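Local structure of PpBBE-like 1 D396N (Physcomitrella patens subsp. patens, 6EO5) at residues A361-N366 with I393-S398; N349-A354 with T413-V418; G342-G347 with R420-G425; R228-A233 with S262-L267. The protein is an engineered variant of a bi-covalent flavoprotein of the VAO family, a berberine bridge enzyme homologue that oxidises cellobiose. All coordinates share one frame; numbering follows the deposited sequence.

Interaction 1: residues A361-N366 with I393-S398; sequences AYFIYN and IQMVAS
Tyr362 lays one face of its ring against Val396 of the neighbouring antiparallel strand. CB carries the ring off, with CG placed between the backbone N and the carbonyl carbon (chi1 61°). This torsion tips the ring over the strand 393-398. CD2 is still 4.1 Å from Val396 CB. Further out the fit is closer. CE1 meets Val396 CG2, CE2 meets Val396 CG1 at 3.6 Å, and CZ sits opposite Val396 CB. The OH at the tip touches both methyls. Val396 CB is 3.8 Å from the Tyr362 ring centroid and 19° off its normal, a CH-pi contact. Replacing Tyr362 by an alanine is likely to strip Val396 of this cover and leave a gap over its methyls.

Four backbone hydrogen bonds join the strands, two at Tyr362 with Val396 and two at Ile364 with Gln394. Gln394 N to Ile364 O is 2.8 Å. Gln394 stretches out beside Ile364, where NE2 lies 3.9 Å from CD1. Its OE1 is hydrogen-bonded to Tyr83 OH. On the other face, Tyr365 CD2 packs on Ile393 CG1 at 3.6 Å, and Phe363 CE2 touches Met395 CB. Helix 405-420 covers that face. The side chain of Gln394 comes to about 6 Å from the FAD. The arrangement is an antiparallel strand pair inside a seven-stranded sheet, with one face turned to the flavin and the other backed by helix.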
loop_
_atom_site.group_PDB
_atom_site.type_symbol
_atom_site.label_atom_id
_atom_site.label_comp_id
_atom_site.label_asym_id
_atom_site.label_seq_id
_atom_site.Cartn_x
_atom_site.Cartn_y
_atom_site.Cartn_z
ATOM N N ALA A 361 -3.749 -9.948 17.153
ATOM C CA ALA A 361 -3.922 -9.853 15.707
ATOM C C ALA A 361 -5.019 -8.833 15.397
ATOM O O ALA A 361 -5.766 -8.408 16.284
ATOM C CB ALA A 361 -4.280 -11.209 15.101
ATOM N N TYR A 362 -5.126 -8.442 14.124
ATOM C CA TYR A 362 -6.252 -7.617 13.700
ATOM C C TYR A 362 -6.577 -7.880 12.232
ATOM O O TYR A 362 -5.800 -8.496 11.498
ATOM C CB TYR A 362 -5.992 -6.132 13.964
ATOM C CG TYR A 362 -4.800 -5.545 13.257
ATOM C CD1 TYR A 362 -4.931 -4.970 12.006
ATOM C CD2 TYR A 362 -3.554 -5.524 13.856
ATOM C CE1 TYR A 362 -3.836 -4.418 11.362
ATOM C CE2 TYR A 362 -2.459 -4.975 13.224
ATOM C CZ TYR A 362 -2.597 -4.426 11.974
ATOM O OH TYR A 362 -1.510 -3.859 11.327
ATOM N N PHE A 363 -7.765 -7.417 11.820
ATOM C CA PHE A 363 -8.365 -7.759 10.528
ATOM C C PHE A 363 -9.161 -6.571 9.995
ATOM O O PHE A 363 -10.071 -6.079 10.675
ATOM C CB PHE A 363 -9.254 -8.996 10.673
ATOM C CG PHE A 363 -8.530 -10.173 11.265
ATOM C CD1 PHE A 363 -8.415 -10.313 12.648
ATOM C CD2 PHE A 363 -7.921 -11.120 10.447
ATOM C CE1 PHE A 363 -7.710 -11.382 13.203
ATOM C CE2 PHE A 363 -7.230 -12.195 11.004
ATOM C CZ PHE A 363 -7.129 -12.323 12.380
ATOM N N ILE A 364 -8.827 -6.115 8.783
ATOM C CA ILE A 364 -9.363 -4.885 8.206
ATOM C C ILE A 364 -9.880 -5.191 6.803
ATOM O O ILE A 364 -9.188 -5.842 6.014
ATOM C CB ILE A 364 -8.292 -3.775 8.163
ATOM C CG1 ILE A 364 -7.759 -3.485 9.563
ATOM C CG2 ILE A 364 -8.805 -2.484 7.490
ATOM C CD1 ILE A 364 -6.669 -2.450 9.563
ATOM N N TYR A 365 -11.078 -4.690 6.481
ATOM C CA TYR A 365 -11.786 -5.032 5.245
ATOM C C TYR A 365 -12.032 -3.752 4.459
ATOM O O TYR A 365 -12.927 -2.976 4.810
ATOM C CB TYR A 365 -13.107 -5.739 5.552
ATOM C CG TYR A 365 -12.991 -6.940 6.478
ATOM C CD1 TYR A 365 -12.761 -6.776 7.841
ATOM C CD2 TYR A 365 -13.140 -8.237 5.997
ATOM C CE1 TYR A 365 -12.665 -7.875 8.692
ATOM C CE2 TYR A 365 -13.050 -9.340 6.845
ATOM C CZ TYR A 365 -12.811 -9.151 8.191
ATOM O OH TYR A 365 -12.726 -10.234 9.046
ATOM N N ASN A 366 -11.249 -3.520 3.404
ATOM C CA ASN A 366 -11.410 -2.327 2.571
ATOM C C ASN A 366 -12.494 -2.568 1.535
ATOM O O ASN A 366 -12.418 -3.536 0.776
ATOM C CB ASN A 366 -10.107 -1.970 1.868
ATOM C CG ASN A 366 -9.044 -1.519 2.819
ATOM O OD1 ASN A 366 -9.335 -1.145 3.951
ATOM N ND2 ASN A 366 -7.793 -1.543 2.364
ATOM N N ILE A 393 -9.369 -8.426 2.490
ATOM C CA ILE A 393 -9.141 -8.687 3.912
ATOM C C ILE A 393 -7.650 -8.544 4.195
ATOM O O ILE A 393 -6.830 -9.264 3.610
ATOM C CB ILE A 393 -9.632 -10.079 4.351
ATOM C CG1 ILE A 393 -11.088 -10.330 3.961
ATOM C CG2 ILE A 393 -9.484 -10.222 5.859
ATOM C CD1 ILE A 393 -11.597 -11.683 4.442
ATOM N N GLN A 394 -7.300 -7.650 5.111
ATOM C CA GLN A 394 -5.936 -7.569 5.619
ATOM C C GLN A 394 -5.858 -8.331 6.941
ATOM O O GLN A 394 -6.615 -8.037 7.875
ATOM C CB GLN A 394 -5.487 -6.120 5.795
ATOM C CG GLN A 394 -3.986 -5.998 6.000
ATOM C CD GLN A 394 -3.557 -4.647 6.537
ATOM O OE1 GLN A 394 -2.406 -4.464 6.943
ATOM N NE2 GLN A 394 -4.479 -3.699 6.551
ATOM N N MET A 395 -4.948 -9.306 7.014
ATOM C CA MET A 395 -4.809 -10.203 8.161
ATOM C C MET A 395 -3.410 -10.057 8.748
ATOM O O MET A 395 -2.431 -10.464 8.115
ATOM C CB MET A 395 -5.054 -11.651 7.741
ATOM C CG MET A 395 -6.160 -11.812 6.736
ATOM S SD MET A 395 -6.052 -13.394 5.899
ATOM C CE MET A 395 -7.457 -13.349 4.806
ATOM N N VAL A 396 -3.312 -9.515 9.961
ATOM C CA VAL A 396 -2.035 -9.221 10.608
ATOM C C VAL A 396 -1.980 -9.944 11.951
ATOM O O VAL A 396 -2.922 -9.847 12.744
ATOM C CB VAL A 396 -1.838 -7.704 10.815
ATOM C CG1 VAL A 396 -0.471 -7.418 11.424
ATOM C CG2 VAL A 396 -2.022 -6.940 9.511
ATOM N N ALA A 397 -0.879 -10.664 12.205
ATOM C CA ALA A 397 -0.598 -11.270 13.509
ATOM C C ALA A 397 0.771 -10.814 13.989
ATOM O O ALA A 397 1.763 -10.961 13.269
ATOM C CB ALA A 397 -0.645 -12.795 13.452
ATOM N N SER A 398 0.824 -10.280 15.208
ATOM C CA SER A 398 2.007 -9.616 15.736
ATOM C C SER A 398 2.564 -10.374 16.932
ATOM O O SER A 398 1.882 -11.194 17.556
ATOM C CB SER A 398 1.698 -8.174 16.160
ATOM O OG SER A 398 1.174 -7.420 15.083
#

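Interaction 2: residues N349-A354 with T413-V418; sequences NAMINA and TRYWKV
Tyr415 and Met351 both have CG anti to their backbone N, with chi1 176° and 179°. These torsions send the two side chains along the same side of the helix pair, where they meet at a slant. The Met351 chain runs on extended to SD and bends only at its last torsion. Its CG lies 3.6 Å from Tyr415 CZ. Its SD is 3.4 Å from Tyr415 OH. The ring also reaches the backbone of the other helix, with CE2 3.5 Å from Met351 O. This is a packing contact and not a hydrogen bond.

Val418 and the two alanines fill the space between the helices. Ala354 CB points at the partner helix and meets Val418 CG2 at 3.9 Å. The same CB touches Tyr415 CD2 at 4.1 Å. Val418 CG1 sits 3.7 Å from Ala350 CB and also rests on Ala350 O. The small alanines let the branched Val418 and the Tyr415 ring come close, and the contact is one of packing alone. The axes of the two helical segments approach to 9.3 Å and run almost exactly antiparallel, at 174°.

Tyr415 and Met351 point down into the buried layer beneath the helices. Tyr415 meets Phe363 and Tyr365 of strand 361-367 and Met395 of strand 391-398. Met351 also touches Tyr365, and Phe239 of helix 235-246. Helices 345-355 and 405-420 therefore lie side by side on the sheet, with helix 235-246 next to helix 345-355.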
loop_
_atom_site.group_PDB
_atom_site.type_symbol
_atom_site.label_atom_id
_atom_site.label_comp_id
_atom_site.label_asym_id
_atom_site.label_seq_id
_atom_site.Cartn_x
_atom_site.Cartn_y
_atom_site.Cartn_z
ATOM N N ASN A 349 -19.035 -17.230 10.120
ATOM C CA ASN A 349 -18.768 -17.916 11.385
ATOM C C ASN A 349 -17.417 -18.617 11.379
ATOM O O ASN A 349 -16.713 -18.619 12.396
ATOM C CB ASN A 349 -19.861 -18.928 11.698
ATOM C CG ASN A 349 -21.134 -18.270 12.130
ATOM O OD1 ASN A 349 -21.215 -17.669 13.208
ATOM N ND2 ASN A 349 -22.153 -18.376 11.293
ATOM N N ALA A 350 -17.056 -19.246 10.260
ATOM C CA ALA A 350 -15.769 -19.928 10.187
ATOM C C ALA A 350 -14.627 -18.935 10.349
ATOM O O ALA A 350 -13.626 -19.224 11.017
ATOM C CB ALA A 350 -15.650 -20.690 8.864
ATOM N N MET A 351 -14.784 -17.748 9.766
ATOM C CA MET A 351 -13.789 -16.696 9.891
ATOM C C MET A 351 -13.649 -16.241 11.339
ATOM O O MET A 351 -12.533 -16.158 11.868
ATOM C CB MET A 351 -14.174 -15.528 8.987
ATOM C CG MET A 351 -13.234 -14.369 9.043
ATOM S SD MET A 351 -13.821 -13.062 7.968
ATOM C CE MET A 351 -15.253 -12.481 8.883
ATOM N N ILE A 352 -14.776 -15.954 12.005
ATOM C CA ILE A 352 -14.724 -15.473 13.383
ATOM C C ILE A 352 -14.241 -16.574 14.317
ATOM O O ILE A 352 -13.444 -16.322 15.230
ATOM C CB ILE A 352 -16.091 -14.914 13.816
ATOM C CG1 ILE A 352 -16.533 -13.790 12.870
ATOM C CG2 ILE A 352 -16.045 -14.420 15.264
ATOM C CD1 ILE A 352 -17.958 -13.327 13.082
ATOM N N ASN A 353 -14.685 -17.812 14.102
ATOM C CA ASN A 353 -14.188 -18.893 14.950
ATOM C C ASN A 353 -12.680 -19.048 14.797
ATOM O O ASN A 353 -11.954 -19.160 15.795
ATOM C CB ASN A 353 -14.907 -20.202 14.632
ATOM C CG ASN A 353 -16.361 -20.169 15.034
ATOM O OD1 ASN A 353 -16.779 -19.325 15.830
ATOM N ND2 ASN A 353 -17.147 -21.087 14.484
ATOM N N ALA A 354 -12.192 -19.035 13.548
ATOM C CA ALA A 354 -10.755 -19.091 13.305
ATOM C C ALA A 354 -10.035 -17.915 13.952
ATOM O O ALA A 354 -8.981 -18.094 14.574
ATOM C CB ALA A 354 -10.478 -19.125 11.803
ATOM N N THR A 413 -1.884 -18.114 9.212
ATOM C CA THR A 413 -1.945 -18.935 8.008
ATOM C C THR A 413 -3.120 -19.910 8.049
ATOM O O THR A 413 -3.771 -20.147 7.021
ATOM C CB THR A 413 -0.623 -19.677 7.827
ATOM O OG1 THR A 413 0.409 -18.709 7.597
ATOM C CG2 THR A 413 -0.695 -20.641 6.655
ATOM N N ARG A 414 -3.404 -20.487 9.219
ATOM C CA ARG A 414 -4.649 -21.225 9.399
ATOM C C ARG A 414 -5.846 -20.356 9.042
ATOM O O ARG A 414 -6.759 -20.791 8.328
ATOM C CB ARG A 414 -4.775 -21.697 10.844
ATOM C CG ARG A 414 -3.963 -22.892 11.219
ATOM C CD ARG A 414 -4.307 -23.274 12.642
ATOM N NE ARG A 414 -3.674 -22.416 13.650
ATOM C CZ ARG A 414 -2.615 -22.783 14.379
ATOM N NH1 ARG A 414 -2.083 -24.005 14.209
ATOM N NH2 ARG A 414 -2.092 -21.936 15.280
ATOM N N TYR A 415 -5.859 -19.117 9.550
ATOM C CA TYR A 415 -6.964 -18.205 9.292
ATOM C C TYR A 415 -7.144 -17.977 7.799
ATOM O O TYR A 415 -8.267 -18.043 7.279
ATOM C CB TYR A 415 -6.716 -16.887 10.022
ATOM C CG TYR A 415 -7.757 -15.798 9.765
ATOM C CD1 TYR A 415 -7.711 -15.005 8.614
ATOM C CD2 TYR A 415 -8.767 -15.550 10.681
ATOM C CE1 TYR A 415 -8.657 -14.014 8.381
ATOM C CE2 TYR A 415 -9.708 -14.561 10.460
ATOM C CZ TYR A 415 -9.651 -13.798 9.317
ATOM O OH TYR A 415 -10.585 -12.817 9.117
ATOM N N TRP A 416 -6.044 -17.698 7.090
ATOM C CA TRP A 416 -6.135 -17.492 5.647
ATOM C C TRP A 416 -6.732 -18.710 4.954
ATOM O O TRP A 416 -7.517 -18.572 4.011
ATOM C CB TRP A 416 -4.759 -17.175 5.064
ATOM C CG TRP A 416 -4.807 -16.753 3.621
ATOM C CD1 TRP A 416 -4.827 -15.471 3.147
ATOM C CD2 TRP A 416 -4.860 -17.610 2.462
ATOM N NE1 TRP A 416 -4.890 -15.477 1.772
ATOM C CE2 TRP A 416 -4.906 -16.774 1.326
ATOM C CE3 TRP A 416 -4.868 -19.000 2.280
ATOM C CZ2 TRP A 416 -4.963 -17.279 0.023
ATOM C CZ3 TRP A 416 -4.923 -19.501 0.985
ATOM C CH2 TRP A 416 -4.976 -18.639 -0.127
ATOM N N LYS A 417 -6.382 -19.916 5.414
ATOM C CA LYS A 417 -6.889 -21.112 4.756
ATOM C C LYS A 417 -8.369 -21.336 5.048
ATOM O O LYS A 417 -9.088 -21.864 4.191
ATOM C CB LYS A 417 -6.061 -22.329 5.167
ATOM C CG LYS A 417 -4.677 -22.348 4.535
ATOM C CD LYS A 417 -3.899 -23.579 4.949
ATOM C CE LYS A 417 -2.460 -23.490 4.488
ATOM N NZ LYS A 417 -1.684 -24.702 4.882
ATOM N N VAL A 418 -8.841 -20.945 6.238
ATOM C CA VAL A 418 -10.272 -21.014 6.533
ATOM C C VAL A 418 -11.046 -20.084 5.606
ATOM O O VAL A 418 -11.997 -20.501 4.935
ATOM C CB VAL A 418 -10.544 -20.682 8.013
ATOM C CG1 VAL A 418 -12.041 -20.562 8.263
ATOM C CG2 VAL A 418 -9.937 -21.735 8.921
#

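Interaction 3: residues G342-G347 with R420-G425; sequences GLSDAG and RTYATG
Tyr422 lays its ring flat on Gly347, in the first turn of helix 345-355. Gly347 CA stands 3.3 Å from the ring centroid and 8° off the normal, a CH-pi contact over the middle of the face. A side chain on Gly347 would probably meet the ring, consistent with a glycine here. Thr421 CG2 lies over the opposite face and completes a sandwich. Leu343 CD2 packs on Tyr422 CB, at the root of the side chain, 3.6 Å away. Ser344 OG comes 3.6 Å from Tyr422 CD1, and Ala346 CB touches CE1 more loosely. A serine in place of Tyr422 would probably uncover Gly347 and leave a gap between the helix start and the loop.

In the next shell, Ser344 is the N-cap. Its OG accepts from Gly347 N at 3.0 Å and so fixes the turn on which the ring rests. A water bridges the segments. It accepts from Ser344 N at 2.9 Å and donates to Tyr422 O at 3.0 Å. Tyr422 itself belongs to a type I turn from Arg420 to Ala423.

Further out, Gln243 OE1 takes the N-H of Leu343, and Lys240 forms a salt bridge with Asp345. Both come from helix 235-246. Leu343 and Ala423 pack on Val338 of strand 331-338. The contact thus joins the start of helix 345-355 to the loop that follows helix 405-420, beside an edge strand of the sheet.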
loop_
_atom_site.group_PDB
_atom_site.type_symbol
_atom_site.label_atom_id
_atom_site.label_comp_id
_atom_site.label_asym_id
_atom_site.label_seq_id
_atom_site.Cartn_x
_atom_site.Cartn_y
_atom_site.Cartn_z
ATOM N N GLY A 342 -20.268 -11.614 -0.985
ATOM C CA GLY A 342 -19.468 -11.736 0.217
ATOM C C GLY A 342 -19.388 -13.151 0.747
ATOM O O GLY A 342 -19.678 -14.125 0.041
ATOM N N LEU A 343 -18.966 -13.279 1.995
ATOM C CA LEU A 343 -18.947 -14.587 2.622
ATOM C C LEU A 343 -20.370 -15.038 2.924
ATOM O O LEU A 343 -21.207 -14.254 3.374
ATOM C CB LEU A 343 -18.109 -14.552 3.904
ATOM C CG LEU A 343 -16.641 -14.136 3.753
ATOM C CD1 LEU A 343 -15.978 -13.999 5.106
ATOM C CD2 LEU A 343 -15.886 -15.115 2.877
ATOM N N SER A 344 -20.642 -16.308 2.656
ATOM C CA SER A 344 -21.840 -16.966 3.155
ATOM C C SER A 344 -21.929 -16.805 4.662
ATOM O O SER A 344 -20.950 -16.412 5.302
ATOM C CB SER A 344 -21.825 -18.455 2.790
ATOM O OG SER A 344 -20.770 -19.145 3.451
ATOM N N ASP A 345 -23.090 -17.097 5.251
ATOM C CA ASP A 345 -23.175 -17.025 6.706
ATOM C C ASP A 345 -22.243 -18.047 7.347
ATOM O O ASP A 345 -21.610 -17.769 8.374
ATOM C CB ASP A 345 -24.613 -17.228 7.181
ATOM C CG ASP A 345 -25.508 -16.007 6.901
ATOM O OD1 ASP A 345 -25.001 -14.924 6.499
ATOM O OD2 ASP A 345 -26.738 -16.130 7.101
ATOM N N ALA A 346 -22.128 -19.228 6.736
ATOM C CA ALA A 346 -21.209 -20.238 7.247
ATOM C C ALA A 346 -19.770 -19.738 7.200
ATOM O O ALA A 346 -18.994 -19.969 8.134
ATOM C CB ALA A 346 -21.359 -21.527 6.439
ATOM N N GLY A 347 -19.400 -19.050 6.111
ATOM C CA GLY A 347 -18.072 -18.467 6.019
ATOM C C GLY A 347 -17.803 -17.411 7.077
ATOM O O GLY A 347 -16.696 -17.333 7.614
ATOM N N ARG A 420 -10.161 -18.885 2.814
ATOM C CA ARG A 420 -9.958 -19.266 1.412
ATOM C C ARG A 420 -11.084 -20.154 0.887
ATOM O O ARG A 420 -11.486 -20.038 -0.278
ATOM C CB ARG A 420 -8.617 -19.986 1.258
ATOM C CG ARG A 420 -8.403 -20.628 -0.110
ATOM C CD ARG A 420 -8.286 -19.544 -1.138
ATOM N NE ARG A 420 -8.057 -20.045 -2.485
ATOM C CZ ARG A 420 -9.007 -20.183 -3.406
ATOM N NH1 ARG A 420 -10.267 -19.890 -3.121
ATOM N NH2 ARG A 420 -8.693 -20.619 -4.619
ATOM N N THR A 421 -11.599 -21.044 1.743
ATOM C CA THR A 421 -12.718 -21.910 1.383
ATOM C C THR A 421 -13.933 -21.114 0.913
ATOM O O THR A 421 -14.702 -21.597 0.074
ATOM C CB THR A 421 -13.087 -22.782 2.588
ATOM O OG1 THR A 421 -12.039 -23.727 2.832
ATOM C CG2 THR A 421 -14.394 -23.521 2.362
ATOM N N TYR A 422 -14.123 -19.897 1.423
ATOM C CA TYR A 422 -15.329 -19.136 1.135
ATOM C C TYR A 422 -15.087 -17.929 0.240
ATOM O O TYR A 422 -16.036 -17.200 -0.052
ATOM C CB TYR A 422 -15.996 -18.682 2.443
ATOM C CG TYR A 422 -16.270 -19.808 3.411
ATOM C CD1 TYR A 422 -17.433 -20.564 3.321
ATOM C CD2 TYR A 422 -15.349 -20.136 4.405
ATOM C CE1 TYR A 422 -17.676 -21.609 4.203
ATOM C CE2 TYR A 422 -15.587 -21.167 5.294
ATOM C CZ TYR A 422 -16.752 -21.896 5.187
ATOM O OH TYR A 422 -16.983 -22.925 6.069
ATOM N N ALA A 423 -13.861 -17.710 -0.222
ATOM C CA ALA A 423 -13.514 -16.485 -0.934
ATOM C C ALA A 423 -12.804 -16.861 -2.233
ATOM O O ALA A 423 -12.968 -17.957 -2.773
ATOM C CB ALA A 423 -12.676 -15.571 -0.030
ATOM N N THR A 424 -12.010 -15.942 -2.763
ATOM C CA THR A 424 -11.199 -16.181 -3.946
ATOM C C THR A 424 -9.785 -16.558 -3.516
ATOM O O THR A 424 -9.438 -16.540 -2.328
ATOM C CB THR A 424 -11.137 -14.937 -4.853
ATOM O OG1 THR A 424 -10.200 -13.997 -4.309
ATOM C CG2 THR A 424 -12.496 -14.265 -4.989
ATOM N N GLY A 425 -8.948 -16.857 -4.509
ATOM C CA GLY A 425 -7.529 -17.027 -4.306
ATOM C C GLY A 425 -6.683 -15.812 -4.627
ATOM O O GLY A 425 -5.453 -15.928 -4.655
HETATM O O HOH W 1 -18.958 -17.574 0.663
#

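Interaction 4: residues R228-A233 with S262-L267; sequences RWNDKA and SGVSWL
Trp229 and Ser265 pair through two backbone hydrogen bonds between antiparallel strands whose axes run at 168°, and a third bond, from Asp231 N to Gly263 O (3.2 Å), extends the pairing past the strand end.

On one face, Arg228 runs extended beside Trp266. CG anti to the backbone N (chi1 -176°) sets the chain on this course. Trp266 CZ3 lies over the centre of the guanidinium face, 3.9 Å from Arg228 CZ. The two planes are turned 47° from each other, so the groups do not stack flat. Val264 CG1 touches Arg228 NE at 4.0 Å, while CG2 meets Asn230 OD1 at 3.7 Å. The Trp266 ring also stacks on Tyr258 and has a cation-pi contact with Lys226.

On the other face, Trp229 turns an edge of its ring to Ser265 O, which lies in the ring plane. Ser265 OG donates to a water that in turn donates to Asp231 O at 2.8 Å. Asn238 of helix 235-246 also bonds to this OG. Asp231 OD1 accepts from Ala233 N, 2.9 Å away, closing an Asx turn as the chain leaves the strand.

The pair belongs to the seven-stranded antiparallel sheet. Helices 235-246 and 279-288 pack on the face that carries Trp229 and Ser265. A large antiparallel sheet with helices laid on one face is consistent with the substrate-binding domain of VAO-type flavoproteins.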
loop_
_atom_site.group_PDB
_atom_site.type_symbol
_atom_site.label_atom_id
_atom_site.label_comp_id
_atom_site.label_asym_id
_atom_site.label_seq_id
_atom_site.Cartn_x
_atom_site.Cartn_y
_atom_site.Cartn_z
ATOM N N ARG A 228 -18.371 1.894 16.529
ATOM C CA ARG A 228 -17.445 1.009 17.219
ATOM C C ARG A 228 -18.183 0.192 18.275
ATOM O O ARG A 228 -19.136 0.678 18.891
ATOM C CB ARG A 228 -16.324 1.857 17.846
ATOM C CG ARG A 228 -15.240 1.084 18.500
ATOM C CD ARG A 228 -14.006 1.949 18.714
ATOM N NE ARG A 228 -12.977 1.173 19.415
ATOM C CZ ARG A 228 -11.700 1.531 19.520
ATOM N NH1 ARG A 228 -11.270 2.662 18.955
ATOM N NH2 ARG A 228 -10.854 0.746 20.184
ATOM N N TRP A 229 -17.755 -1.059 18.468
ATOM C CA TRP A 229 -18.298 -1.955 19.489
ATOM C C TRP A 229 -17.164 -2.704 20.173
ATOM O O TRP A 229 -16.064 -2.841 19.634
ATOM C CB TRP A 229 -19.244 -3.023 18.933
ATOM C CG TRP A 229 -20.549 -2.589 18.384
ATOM C CD1 TRP A 229 -21.768 -2.661 19.008
ATOM C CD2 TRP A 229 -20.802 -2.090 17.065
ATOM N NE1 TRP A 229 -22.754 -2.211 18.166
ATOM C CE2 TRP A 229 -22.191 -1.855 16.968
ATOM C CE3 TRP A 229 -19.990 -1.804 15.964
ATOM C CZ2 TRP A 229 -22.782 -1.356 15.814
ATOM C CZ3 TRP A 229 -20.578 -1.303 14.822
ATOM C CH2 TRP A 229 -21.963 -1.080 14.756
ATOM N N ASN A 230 -17.462 -3.236 21.360
ATOM C CA ASN A 230 -16.507 -4.036 22.116
ATOM C C ASN A 230 -17.309 -5.151 22.779
ATOM O O ASN A 230 -17.696 -5.065 23.944
ATOM C CB ASN A 230 -15.736 -3.212 23.134
ATOM C CG ASN A 230 -14.625 -4.016 23.806
ATOM O OD1 ASN A 230 -14.244 -5.100 23.341
ATOM N ND2 ASN A 230 -14.100 -3.488 24.902
ATOM N N ASP A 231 -17.545 -6.210 22.014
ATOM C CA ASP A 231 -18.432 -7.288 22.413
ATOM C C ASP A 231 -18.214 -8.457 21.460
ATOM O O ASP A 231 -18.569 -8.372 20.280
ATOM C CB ASP A 231 -19.884 -6.811 22.385
ATOM C CG ASP A 231 -20.854 -7.811 22.993
ATOM O OD1 ASP A 231 -20.497 -8.998 23.180
ATOM O OD2 ASP A 231 -22.004 -7.398 23.274
ATOM N N LYS A 232 -17.610 -9.542 21.950
ATOM C CA LYS A 232 -17.379 -10.709 21.105
ATOM C C LYS A 232 -18.668 -11.253 20.502
ATOM O O LYS A 232 -18.613 -11.940 19.477
ATOM C CB LYS A 232 -16.684 -11.806 21.911
ATOM C CG LYS A 232 -15.190 -11.933 21.656
ATOM C CD LYS A 232 -14.450 -12.307 22.940
ATOM C CE LYS A 232 -13.083 -12.916 22.638
ATOM N NZ LYS A 232 -12.237 -13.054 23.864
ATOM N N ALA A 233 -19.827 -10.942 21.095
ATOM C CA ALA A 233 -21.073 -11.582 20.698
ATOM C C ALA A 233 -21.724 -10.932 19.483
ATOM O O ALA A 233 -22.520 -11.585 18.801
ATOM C CB ALA A 233 -22.052 -11.585 21.869
ATOM N N SER A 262 -9.944 -9.585 20.568
ATOM C CA SER A 262 -10.413 -9.080 21.852
ATOM C C SER A 262 -11.893 -8.724 21.843
ATOM O O SER A 262 -12.442 -8.416 22.902
ATOM C CB SER A 262 -9.602 -7.852 22.269
ATOM O OG SER A 262 -10.041 -6.689 21.586
ATOM N N GLY A 263 -12.542 -8.740 20.686
ATOM C CA GLY A 263 -13.954 -8.439 20.577
ATOM C C GLY A 263 -14.275 -7.086 19.970
ATOM O O GLY A 263 -15.453 -6.821 19.696
ATOM N N VAL A 264 -13.285 -6.219 19.761
ATOM C CA VAL A 264 -13.541 -4.929 19.131
ATOM C C VAL A 264 -13.946 -5.138 17.678
ATOM O O VAL A 264 -13.420 -6.024 16.988
ATOM C CB VAL A 264 -12.297 -4.031 19.240
ATOM C CG1 VAL A 264 -12.526 -2.700 18.537
ATOM C CG2 VAL A 264 -11.933 -3.817 20.695
ATOM N N SER A 265 -14.901 -4.335 17.209
ATOM C CA SER A 265 -15.213 -4.245 15.786
ATOM C C SER A 265 -15.732 -2.846 15.479
ATOM O O SER A 265 -16.343 -2.195 16.333
ATOM C CB SER A 265 -16.244 -5.297 15.349
ATOM O OG SER A 265 -17.497 -5.068 15.963
ATOM N N TRP A 266 -15.489 -2.382 14.251
ATOM C CA TRP A 266 -15.999 -1.067 13.884
ATOM C C TRP A 266 -16.152 -0.946 12.377
ATOM O O TRP A 266 -15.578 -1.716 11.605
ATOM C CB TRP A 266 -15.110 0.067 14.425
ATOM C CG TRP A 266 -13.730 0.245 13.801
ATOM C CD1 TRP A 266 -13.436 0.583 12.501
ATOM C CD2 TRP A 266 -12.465 0.168 14.485
ATOM N NE1 TRP A 266 -12.070 0.688 12.335
ATOM C CE2 TRP A 266 -11.456 0.445 13.538
ATOM C CE3 TRP A 266 -12.091 -0.103 15.811
ATOM C CZ2 TRP A 266 -10.105 0.445 13.874
ATOM C CZ3 TRP A 266 -10.747 -0.096 16.138
ATOM C CH2 TRP A 266 -9.774 0.172 15.175
ATOM N N LEU A 267 -16.964 0.027 11.976
ATOM C CA LEU A 267 -17.018 0.502 10.603
ATOM C C LEU A 267 -16.511 1.932 10.617
ATOM O O LEU A 267 -17.017 2.755 11.380
ATOM C CB LEU A 267 -18.435 0.441 10.035
ATOM C CG LEU A 267 -18.595 1.042 8.641
ATOM C CD1 LEU A 267 -17.728 0.299 7.636
ATOM C CD2 LEU A 267 -20.047 1.032 8.207
HETATM O O HOH W 2 -17.633 -6.305 18.559
#

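From the N terminus, interaction 4 comes first. It closes a loop from 228-233 to 262-267 before the others open. The remaining three are nested without crossing. Interaction 3 opens at 342-347, interaction 2 at 349-354 and interaction 1 at 361-366. They close in reverse order, at 393-398, 413-418 and 420-425. Interactions 1 and 4 tie strands of one antiparallel sheet, with centres about 14 Å apart. Interaction 2 pairs the helices lying on that sheet and touches interaction 1 through aromatic packing. Interaction 3, the outermost of the nest, shares helix 345-355 with interaction 2 and touches it where Tyr422 meets Ala350.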